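PDB 4LXR: protein toll, which serves as the Drosophila receptor for the cleaved cytokine spaetzle C-106, signalling in antifungal immunity and in setting embryonic dorsal-ventral polarity. Local coordinates for residues A[737-740]-A[745-748]; A[741-744]-A[748-751]; A[22-27]-A[45-50]. All coordinates share one frame; numbering follows the deposited sequence.

Contact 1 (A[737-740]-A[745-748]); sequences LFTQ and RIGD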
# COMPACT_ATOMS: atom_id res chain seq x y z
N LEU A 737 -1.69 48.59 59.64
CA LEU A 737 -2.16 47.35 60.27
C LEU A 737 -2.71 46.32 59.25
O LEU A 737 -2.47 45.12 59.40
CB LEU A 737 -3.20 47.63 61.37
CG LEU A 737 -2.72 48.30 62.67
CD1 LEU A 737 -3.92 48.65 63.56
CD2 LEU A 737 -1.70 47.44 63.42
N PHE A 738 -3.43 46.80 58.24
CA PHE A 738 -3.90 45.95 57.15
C PHE A 738 -2.75 45.20 56.50
O PHE A 738 -2.79 43.97 56.40
CB PHE A 738 -4.68 46.78 56.10
CG PHE A 738 -5.07 46.00 54.87
CD1 PHE A 738 -6.16 45.14 54.88
CD2 PHE A 738 -4.36 46.14 53.68
CE1 PHE A 738 -6.54 44.42 53.73
CE2 PHE A 738 -4.72 45.43 52.53
CZ PHE A 738 -5.81 44.57 52.56
N THR A 739 -1.71 45.92 56.09
CA THR A 739 -0.58 45.30 55.40
C THR A 739 0.12 44.26 56.27
O THR A 739 0.52 43.20 55.78
CB THR A 739 0.46 46.33 54.91
OG1 THR A 739 1.10 46.94 56.04
CG2 THR A 739 -0.20 47.39 54.02
N GLN A 740 0.24 44.56 57.56
CA GLN A 740 0.91 43.68 58.50
C GLN A 740 0.18 42.35 58.67
O GLN A 740 0.83 41.31 58.87
CB GLN A 740 1.11 44.36 59.88
CG GLN A 740 2.02 45.60 59.85
CD GLN A 740 2.13 46.26 61.21
OE1 GLN A 740 1.34 45.98 62.11
NE2 GLN A 740 3.12 47.13 61.37
N ARG A 745 -2.64 38.48 50.73
CA ARG A 745 -3.33 39.26 49.71
C ARG A 745 -2.48 40.33 49.03
O ARG A 745 -2.92 40.93 48.05
CB ARG A 745 -4.55 39.97 50.31
CG ARG A 745 -5.50 39.09 51.06
CD ARG A 745 -6.53 39.95 51.76
NE ARG A 745 -7.37 39.16 52.65
CZ ARG A 745 -8.32 38.33 52.23
NH1 ARG A 745 -8.54 38.19 50.94
NH2 ARG A 745 -9.04 37.64 53.11
N ILE A 746 -1.30 40.63 49.57
CA ILE A 746 -0.52 41.76 49.04
C ILE A 746 0.85 41.29 48.58
O ILE A 746 1.81 41.28 49.37
CB ILE A 746 -0.33 42.89 50.09
CG1 ILE A 746 -1.64 43.24 50.79
CG2 ILE A 746 0.21 44.15 49.42
CD1 ILE A 746 -1.42 44.18 51.97
N GLY A 747 0.93 40.91 47.32
CA GLY A 747 2.14 40.32 46.77
C GLY A 747 3.34 41.23 46.85
O GLY A 747 4.45 40.77 47.09
N ASP A 748 3.11 42.53 46.67
CA ASP A 748 4.21 43.51 46.67
C ASP A 748 4.28 44.30 47.97
O ASP A 748 4.64 45.48 47.98
CB ASP A 748 4.10 44.45 45.46
CG ASP A 748 2.80 45.25 45.44
OD1 ASP A 748 1.95 45.04 46.34
OD2 ASP A 748 2.62 46.08 44.52
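The delta methyl of Ile746 enters the angle between Phe738 and Thr739, two successive residues near the end of helix 733-740, and meets both at once. On one flank, CD1 of Ile746 lies 3.6 Å from CE2 of Phe738, approaching the ring obliquely; CD2 of Phe738 is only slightly farther from the same methyl. On the other flank CD1 of Ile746 comes within 3.7 Å of the helix backbone at CA of Thr739 and 4.0 Å from the Thr739 methyl CG2. With CG anti to the backbone N (chi1 174°), the Phe738 ring is turned to the methyl. Ile746 answers with an extended outer branch, chi2 170°, which carries CD1 forward from CG1. Thr739 presents CG2 to the isoleucine while OG1 is hydrogen-bonded one turn back to Leu736 O, so its polar end is satisfied within the helix. The close packing is thus confined to three buried residues, Phe738, Thr739 and Ile746, and is apolar throughout. Around it the contact loosens quickly: Leu737 and Gln740 occupy the exposed flank of the helix, CD of Arg745 stays 4.7 Å from CZ of Phe738, and Gly747 is exposed. The pairing folds the loop after the helix back onto it within the C-terminal cysteine-rich cap of the second leucine-rich-repeat block. Phe738 also packs on Leu707 and Leu710 of helix 704-710, Thr739 on Met752, and Arg745 bonds through its backbone to Val719 of strand 718-720, the last strand of the second repeat sheet in this chain.

Contact 2 (A[741-744]-A[748-751]); sequences DNFE and DRNE
Phe743 and Arg749 are the facing pair, their CA atoms 7.2 Å apart, on a loop that returns past itself after helix 733-740 and then tightens into a 3-10 turn, where Glu751 N bonds to Asp748 O at 3.1 Å. Arg749 leaves the turn with CG anti to its own N, and a bend at chi3 (66°) swings the guanidinium against the base of Phe743. CA of Phe743 sits 3.7 Å above one face of that group, offset toward its rim, and CB of Phe743 lies 3.8 Å from both NH1 and NH2 of Arg749. The phenyl ring itself is met obliquely, CD1 of Phe743 being 3.9 Å from NH2 of Arg749, with the two planes 52° apart. This loop belongs to the LRRCT cap that closes the second repeat block, and the arginine ties it to the helix: its NH1 is hydrogen-bonded to Thr739 O. Asn742 reaches the same helix end, giving its ND2 to Phe738 O. An alanine in place of Arg749 would probably leave that threonine carbonyl without its guanidinium donor and strip the cover from CA and CB of Phe743. Asp748, just before Arg749 in the chain, uses its carboxylate on Leu721 N and Ser722 OG.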
# COMPACT_ATOMS: atom_id res chain seq x y z
N ASP A 741 -1.15 42.36 58.61
CA ASP A 741 -1.87 41.09 58.74
C ASP A 741 -2.38 40.50 57.41
O ASP A 741 -3.23 39.61 57.40
CB ASP A 741 -3.02 41.20 59.74
CG ASP A 741 -3.35 39.86 60.39
OD1 ASP A 741 -2.45 38.99 60.51
OD2 ASP A 741 -4.52 39.67 60.80
N ASN A 742 -1.87 40.99 56.29
CA ASN A 742 -2.35 40.46 55.00
C ASN A 742 -1.23 40.07 54.07
O ASN A 742 -1.21 40.44 52.91
CB ASN A 742 -3.33 41.42 54.33
CG ASN A 742 -4.68 41.39 54.99
OD1 ASN A 742 -5.49 40.53 54.70
ND2 ASN A 742 -4.91 42.31 55.92
N PHE A 743 -0.29 39.32 54.62
CA PHE A 743 0.81 38.79 53.87
C PHE A 743 0.35 38.05 52.60
O PHE A 743 1.02 38.12 51.57
CB PHE A 743 1.63 37.86 54.77
CG PHE A 743 2.29 36.76 54.02
CD1 PHE A 743 3.45 37.00 53.30
CD2 PHE A 743 1.75 35.49 54.04
CE1 PHE A 743 4.05 35.98 52.59
CE2 PHE A 743 2.34 34.47 53.35
CZ PHE A 743 3.50 34.71 52.62
N GLU A 744 -0.79 37.36 52.68
CA GLU A 744 -1.32 36.57 51.55
C GLU A 744 -1.94 37.40 50.41
O GLU A 744 -1.77 37.05 49.25
CB GLU A 744 -2.36 35.54 52.03
CG GLU A 744 -1.83 34.50 53.00
CD GLU A 744 -1.96 34.93 54.46
OE1 GLU A 744 -2.21 36.12 54.72
OE2 GLU A 744 -1.82 34.07 55.35
N ASP A 748 3.11 42.53 46.67
CA ASP A 748 4.21 43.51 46.67
C ASP A 748 4.28 44.30 47.97
O ASP A 748 4.64 45.48 47.98
CB ASP A 748 4.10 44.45 45.46
CG ASP A 748 2.80 45.25 45.44
OD1 ASP A 748 1.95 45.04 46.34
OD2 ASP A 748 2.62 46.08 44.52
N ARG A 749 3.94 43.65 49.08
CA ARG A 749 3.95 44.31 50.38
C ARG A 749 5.31 44.92 50.70
O ARG A 749 5.39 46.03 51.21
CB ARG A 749 3.55 43.34 51.47
CG ARG A 749 3.42 44.00 52.81
CD ARG A 749 2.89 43.05 53.84
NE ARG A 749 3.81 41.96 54.11
CZ ARG A 749 3.67 41.14 55.14
NH1 ARG A 749 2.64 41.29 55.99
NH2 ARG A 749 4.56 40.17 55.32
N ASN A 750 6.38 44.20 50.40
CA ASN A 750 7.73 44.65 50.73
C ASN A 750 8.21 45.85 49.92
O ASN A 750 9.17 46.51 50.30
CB ASN A 750 8.75 43.49 50.60
CG ASN A 750 8.52 42.39 51.63
OD1 ASN A 750 8.40 42.65 52.83
ND2 ASN A 750 8.47 41.15 51.16
N GLU A 751 7.53 46.14 48.81
CA GLU A 751 7.91 47.27 47.95
C GLU A 751 7.09 48.54 48.19
O GLU A 751 7.31 49.56 47.53
CB GLU A 751 7.82 46.89 46.46
CG GLU A 751 8.99 46.07 45.96
CD GLU A 751 9.01 44.67 46.56
OE1 GLU A 751 7.98 43.96 46.45
OE2 GLU A 751 10.04 44.30 47.16

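Contact 3 (A[22-27]-A[45-50]); sequences MSEYEI and KDYVQI
The carboxylate of Glu24 and the phenol ring of Tyr47 meet through their oxygens, their planes turned 71° apart. Asp46 CG lies at the edge of the ring, in its plane, whereas OE2 of Glu24 comes to the ring obliquely. The approach is to the hydroxyl: Glu24 OE2 stands 3.2 Å from Tyr47 OH, and this pair makes up the contact. Both residues hold CG in the position between the backbone N and the carbonyl carbon, chi1 70° for Glu24 and 79° for Tyr47; beyond CG the glutamate runs out extended. These torsions let the two side chains span the gap between strands that are not neighbours, whose nearest CA atoms, those of Glu24 and Val48, are 9.5 Å apart. Strand 38-43 lies between them, and Thr41 on it is touched by both side chains; Glu24 also rests on Gln43, and Tyr47 on Arg74 of strand 74-78. Tyr47 and Asp46 together face Gln43 in a classic beta bulge, where the chain turns a corner at Asp46 ahead of strand 47-52. Strand 17-21 pairs on the other side of strand 24-29, Ala19 with Glu26. Glu26 OE2 accepts a hydrogen bond from Leu16 N of a spaetzle C-106 chain, and Met22 packs on both spaetzle chains. This meeting of side chains across a middle strand belongs to the antiparallel, disulfide-bonded N-terminal cap of a leucine-rich-repeat solenoid, the point from which the parallel repeat strands begin and which here borders the bound cytokine.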
# COMPACT_ATOMS: atom_id res chain seq x y z
N MET A 22 22.60 -23.94 6.18
CA MET A 22 21.22 -24.42 6.22
C MET A 22 21.20 -25.94 6.06
O MET A 22 21.96 -26.65 6.73
CB MET A 22 20.35 -23.72 5.17
CG MET A 22 19.81 -22.38 5.67
SD MET A 22 20.13 -20.99 4.56
CE MET A 22 19.56 -19.65 5.60
N SER A 23 20.36 -26.45 5.18
CA SER A 23 20.29 -27.89 4.98
C SER A 23 21.29 -28.38 3.93
O SER A 23 21.40 -29.58 3.68
CB SER A 23 18.87 -28.32 4.64
OG SER A 23 18.27 -27.38 3.76
N GLU A 24 22.04 -27.46 3.33
CA GLU A 24 22.96 -27.84 2.26
C GLU A 24 24.44 -27.73 2.63
O GLU A 24 24.80 -27.41 3.76
CB GLU A 24 22.68 -27.01 1.00
CG GLU A 24 23.05 -25.55 1.14
CD GLU A 24 22.49 -24.69 0.04
OE1 GLU A 24 22.90 -23.50 -0.05
OE2 GLU A 24 21.65 -25.19 -0.74
N TYR A 25 25.30 -28.01 1.65
CA TYR A 25 26.73 -27.91 1.84
C TYR A 25 27.31 -27.12 0.68
O TYR A 25 26.91 -27.31 -0.45
CB TYR A 25 27.37 -29.30 1.89
CG TYR A 25 26.82 -30.17 2.99
CD1 TYR A 25 27.34 -30.11 4.29
CD2 TYR A 25 25.77 -31.05 2.75
CE1 TYR A 25 26.83 -30.90 5.30
CE2 TYR A 25 25.25 -31.84 3.75
CZ TYR A 25 25.79 -31.76 5.03
OH TYR A 25 25.28 -32.56 6.03
N GLU A 26 28.24 -26.22 0.97
CA GLU A 26 28.95 -25.55 -0.11
C GLU A 26 30.40 -26.03 -0.14
O GLU A 26 31.12 -25.93 0.85
CB GLU A 26 28.91 -24.03 0.02
CG GLU A 26 29.45 -23.34 -1.23
CD GLU A 26 29.88 -21.90 -1.00
OE1 GLU A 26 30.85 -21.67 -0.24
OE2 GLU A 26 29.26 -21.00 -1.59
N ILE A 27 30.81 -26.56 -1.28
CA ILE A 27 32.18 -26.99 -1.47
C ILE A 27 32.89 -26.06 -2.44
O ILE A 27 32.37 -25.78 -3.52
CB ILE A 27 32.21 -28.41 -2.00
CG1 ILE A 27 31.49 -29.34 -1.01
CG2 ILE A 27 33.65 -28.85 -2.23
CD1 ILE A 27 31.37 -30.76 -1.46
N LYS A 45 20.17 -36.11 -1.69
CA LYS A 45 18.99 -36.75 -2.29
C LYS A 45 18.19 -35.82 -3.21
O LYS A 45 17.43 -36.29 -4.05
CB LYS A 45 18.04 -37.36 -1.24
CG LYS A 45 18.65 -38.47 -0.41
CD LYS A 45 17.62 -39.05 0.55
CE LYS A 45 18.26 -40.03 1.54
NZ LYS A 45 17.32 -40.46 2.62
N ASP A 46 18.37 -34.51 -3.04
CA ASP A 46 17.58 -33.54 -3.80
C ASP A 46 18.31 -33.06 -5.06
O ASP A 46 17.89 -33.35 -6.18
CB ASP A 46 17.17 -32.36 -2.91
CG ASP A 46 16.18 -31.42 -3.59
OD1 ASP A 46 15.58 -31.81 -4.61
OD2 ASP A 46 15.98 -30.30 -3.08
N TYR A 47 19.39 -32.33 -4.87
CA TYR A 47 20.12 -31.81 -6.01
C TYR A 47 21.59 -31.54 -5.72
O TYR A 47 22.00 -31.38 -4.55
CB TYR A 47 19.44 -30.55 -6.54
CG TYR A 47 19.74 -29.29 -5.75
CD1 TYR A 47 19.04 -28.99 -4.59
CD2 TYR A 47 20.70 -28.39 -6.20
CE1 TYR A 47 19.30 -27.83 -3.88
CE2 TYR A 47 20.98 -27.23 -5.49
CZ TYR A 47 20.28 -26.96 -4.33
OH TYR A 47 20.55 -25.81 -3.63
N VAL A 48 22.37 -31.50 -6.78
CA VAL A 48 23.74 -31.01 -6.70
C VAL A 48 23.90 -29.94 -7.77
O VAL A 48 23.54 -30.15 -8.93
CB VAL A 48 24.78 -32.15 -6.89
CG1 VAL A 48 24.50 -32.96 -8.16
CG2 VAL A 48 26.19 -31.60 -6.91
N GLN A 49 24.38 -28.76 -7.38
CA GLN A 49 24.77 -27.75 -8.36
C GLN A 49 26.28 -27.70 -8.50
O GLN A 49 27.00 -27.61 -7.51
CB GLN A 49 24.22 -26.36 -8.01
CG GLN A 49 24.70 -25.28 -9.00
CD GLN A 49 24.25 -23.86 -8.66
OE1 GLN A 49 24.91 -23.16 -7.89
NE2 GLN A 49 23.14 -23.43 -9.25
N ILE A 50 26.78 -27.78 -9.73
CA ILE A 50 28.19 -27.54 -9.97
C ILE A 50 28.34 -26.21 -10.68
O ILE A 50 27.89 -26.05 -11.81
CB ILE A 50 28.83 -28.67 -10.78
CG1 ILE A 50 28.54 -30.02 -10.15
CG2 ILE A 50 30.33 -28.45 -10.88
CD1 ILE A 50 28.64 -31.17 -11.11

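Contacts 1 and 2 are parts of one small unit, the C-terminal LRRCT cap: their centres lie 3 Å apart, they share Asp748, and helix 733-740 of contact 1 runs straight into the loop of contact 2. Arg749 NH1, 2.9 Å from Thr739 O, links the two. Contact 3 stands at the other end of the receptor ectodomain, its centre 94 Å from that of contact 1, with the nearest atoms of contacts 2 and 3 about 74 Å apart. The spaetzle dimer reaches the neighbourhood of contact 3, where residues 22-27 touch both of its chains, whereas neither spaetzle chain touches the segments of contacts 1 and 2.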